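Local coordinates for OmpT protein (Vibrio cholerae serotype O1, PDB 6EHE) that probably works as a general diffusion porin, letting small solutes cross the outer membrane through a water-filled beta barrel, at residues A155-G160 with E192-Y197. Sequence-based numbering, arbitrary orientation.
With C8E ((hydroxyethyloxy)tri(ethyloxy)octane), chain G; C8E ((hydroxyethyloxy)tri(ethyloxy)octane), chain C; C8E ((hydroxyethyloxy)tri(ethyloxy)octane), chain I.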
loop_
_atom_site.group_PDB
_atom_site.type_symbol
_atom_site.label_atom_id
_atom_site.label_comp_id
_atom_site.label_asym_id
_atom_site.label_seq_id
_atom_site.Cartn_x
_atom_site.Cartn_y
_atom_site.Cartn_z
ATOM N N ALA A 155 -7.630 15.641 9.267
ATOM C CA ALA A 155 -7.300 15.395 7.864
ATOM C C ALA A 155 -8.177 14.270 7.332
ATOM O O ALA A 155 -8.311 13.232 7.977
ATOM C CB ALA A 155 -5.820 15.033 7.705
ATOM N N VAL A 156 -8.788 14.467 6.169
ATOM C CA VAL A 156 -9.732 13.495 5.627
ATOM C C VAL A 156 -9.363 13.202 4.189
ATOM O O VAL A 156 -8.767 14.038 3.494
ATOM C CB VAL A 156 -11.188 13.983 5.667
ATOM C CG1 VAL A 156 -11.700 14.070 7.073
ATOM C CG2 VAL A 156 -11.289 15.323 4.964
ATOM N N HIS A 157 -9.744 12.014 3.730
ATOM C CA HIS A 157 -9.731 11.786 2.291
ATOM C C HIS A 157 -10.768 10.746 1.905
ATOM O O HIS A 157 -11.259 9.983 2.732
ATOM C CB HIS A 157 -8.351 11.385 1.751
ATOM C CG HIS A 157 -7.676 10.273 2.491
ATOM N ND1 HIS A 157 -7.999 8.940 2.300
ATOM C CD2 HIS A 157 -6.634 10.290 3.360
ATOM C CE1 HIS A 157 -7.196 8.190 3.034
ATOM N NE2 HIS A 157 -6.369 8.985 3.699
ATOM N N ALA A 158 -11.124 10.756 0.632
ATOM C CA ALA A 158 -12.045 9.764 0.124
ATOM C C ALA A 158 -11.638 9.441 -1.291
ATOM O O ALA A 158 -10.923 10.204 -1.940
ATOM C CB ALA A 158 -13.495 10.250 0.156
ATOM N N GLY A 159 -12.084 8.307 -1.761
ATOM C CA GLY A 159 -11.951 8.012 -3.169
ATOM C C GLY A 159 -11.802 6.525 -3.364
ATOM O O GLY A 159 -11.993 5.735 -2.445
ATOM N N GLY A 160 -11.444 6.163 -4.585
ATOM C CA GLY A 160 -11.386 4.755 -4.931
ATOM C C GLY A 160 -11.158 4.590 -6.400
ATOM O O GLY A 160 -10.613 5.470 -7.077
ATOM N N GLU A 192 -13.388 4.271 -0.438
ATOM C CA GLU A 192 -12.730 4.450 0.844
ATOM C C GLU A 192 -13.036 5.839 1.400
ATOM O O GLU A 192 -12.988 6.835 0.660
ATOM C CB GLU A 192 -11.210 4.285 0.642
ATOM C CG GLU A 192 -10.305 4.772 1.753
ATOM C CD GLU A 192 -9.964 6.249 1.705
ATOM O OE1 GLU A 192 -9.652 6.814 0.636
ATOM O OE2 GLU A 192 -10.035 6.851 2.794
ATOM N N VAL A 193 -13.269 5.911 2.708
ATOM C CA VAL A 193 -13.269 7.187 3.422
ATOM C C VAL A 193 -12.372 7.065 4.658
ATOM O O VAL A 193 -12.476 6.095 5.425
ATOM C CB VAL A 193 -14.694 7.614 3.825
ATOM C CG1 VAL A 193 -14.625 8.829 4.677
ATOM C CG2 VAL A 193 -15.558 7.898 2.592
ATOM N N THR A 194 -11.506 8.055 4.873
ATOM C CA THR A 194 -10.597 8.046 6.008
ATOM C C THR A 194 -10.678 9.381 6.728
ATOM O O THR A 194 -10.777 10.436 6.089
ATOM C CB THR A 194 -9.131 7.776 5.552
ATOM O OG1 THR A 194 -9.040 6.467 4.960
ATOM C CG2 THR A 194 -8.111 7.900 6.707
ATOM N N GLY A 195 -10.619 9.328 8.045
ATOM C CA GLY A 195 -10.403 10.524 8.844
ATOM C C GLY A 195 -9.323 10.278 9.858
ATOM O O GLY A 195 -9.296 9.237 10.504
ATOM N N GLU A 196 -8.407 11.255 9.993
ATOM C CA GLU A 196 -7.271 11.210 10.916
ATOM C C GLU A 196 -7.272 12.462 11.786
ATOM O O GLU A 196 -7.165 13.587 11.275
ATOM C CB GLU A 196 -5.930 11.091 10.163
ATOM C CG GLU A 196 -5.847 9.847 9.266
ATOM C CD GLU A 196 -4.496 9.672 8.598
ATOM O OE1 GLU A 196 -3.606 9.032 9.196
ATOM O OE2 GLU A 196 -4.322 10.171 7.464
ATOM N N TYR A 197 -7.340 12.257 13.093
ATOM C CA TYR A 197 -7.556 13.291 14.093
ATOM C C TYR A 197 -6.289 13.434 14.918
ATOM O O TYR A 197 -5.855 12.461 15.556
ATOM C CB TYR A 197 -8.724 12.917 15.004
ATOM C CG TYR A 197 -10.061 12.751 14.304
ATOM C CD1 TYR A 197 -10.340 11.627 13.534
ATOM C CD2 TYR A 197 -11.046 13.713 14.427
ATOM C CE1 TYR A 197 -11.540 11.474 12.894
ATOM C CE2 TYR A 197 -12.250 13.565 13.802
ATOM C CZ TYR A 197 -12.498 12.445 13.035
ATOM O OH TYR A 197 -13.713 12.325 12.402
HETATM C C3 C8E G . -14.482 8.591 14.574
HETATM C C4 C8E G . -14.051 9.881 15.264
HETATM C C5 C8E G . -13.184 9.587 16.490
HETATM C C6 C8E G . -12.127 10.673 16.630
HETATM C C7 C8E G . -11.907 11.078 18.072
HETATM C C8 C8E G . -12.898 12.170 18.475
HETATM C C11 C8E C . -16.219 7.460 11.675
HETATM O O12 C8E C . -15.317 7.892 10.674
HETATM C C13 C8E C . -14.364 8.828 11.183
HETATM C C14 C8E C . -14.221 10.009 10.227
HETATM O O15 C8E C . -14.859 9.610 9.020
HETATM C C16 C8E C . -14.463 10.331 7.863
HETATM C C17 C8E C . -14.372 11.838 8.144
HETATM O O18 C8E C . -15.634 12.437 8.369
HETATM C C19 C8E C . -15.707 13.145 9.589
HETATM C C20 C8E C . -15.813 14.644 9.294
HETATM O O21 C8E C . -16.972 15.174 9.908
HETATM C C1 C8E I . -17.429 -0.857 -4.627
HETATM C C2 C8E I . -17.637 0.562 -4.106
HETATM C C3 C8E I . -18.271 1.465 -5.170
HETATM C C4 C8E I . -17.436 1.472 -6.453
HETATM C C5 C8E I . -16.911 2.873 -6.799
HETATM C C6 C8E I . -15.479 2.846 -7.366
HETATM C C7 C8E I . -15.070 4.205 -7.954
HETATM C C8 C8E I . -15.253 5.341 -6.942
HETATM O O9 C8E I . -14.152 6.242 -7.013
HETATM C C10 C8E I . -14.439 7.557 -7.466
HETATM O O HOH W 1 -4.330 7.993 5.409
#
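With chi1 at 50°, the CG of His-157 sits between its own backbone N and carbonyl carbon, and the imidazole leans across to the neighbouring strand. Glu-192 comes to meet it: CG is anti to the backbone N, and a bend at chi2 (-85°) swings the carboxylate to the ND1 end of the ring. ND1 makes a weak hydrogen bond to Glu-192 OE1 at 3.2 Å, with the ring and carboxylate planes 60° apart. Thr-194, directly opposite His-157, lays its CB over one ring face, 3.6 Å from the centroid, a CH-pi contact displaced toward the rim. Thr-194 OG1 is hydrogen-bonded to Thr-207 OG1 on strand 202-215.

The two segments belong to the hairpin of strands 154-175 and 178-199 in a 16-stranded antiparallel porin barrel. Paired backbone bonds join Ala-155 to Glu-196 and His-157 to Thr-194; the bond from Thr-194 N to His-157 O measures 2.9 Å. On the inward face a water bridges His-157 NE2 (2.8 Å) and Glu-196 OE2 (3.0 Å), while Glu-196 OE1 bonds to Tyr-93.

The other face meets detergent, consistent with the membrane side. Here Ala-158 CB touches Val-193 CG2 at 4.0 Å, and one detergent molecule runs past Val-156, Val-193 and Gly-195. A second places its C6 over the centre of the Tyr-197 ring, 3.6 Å above the plane.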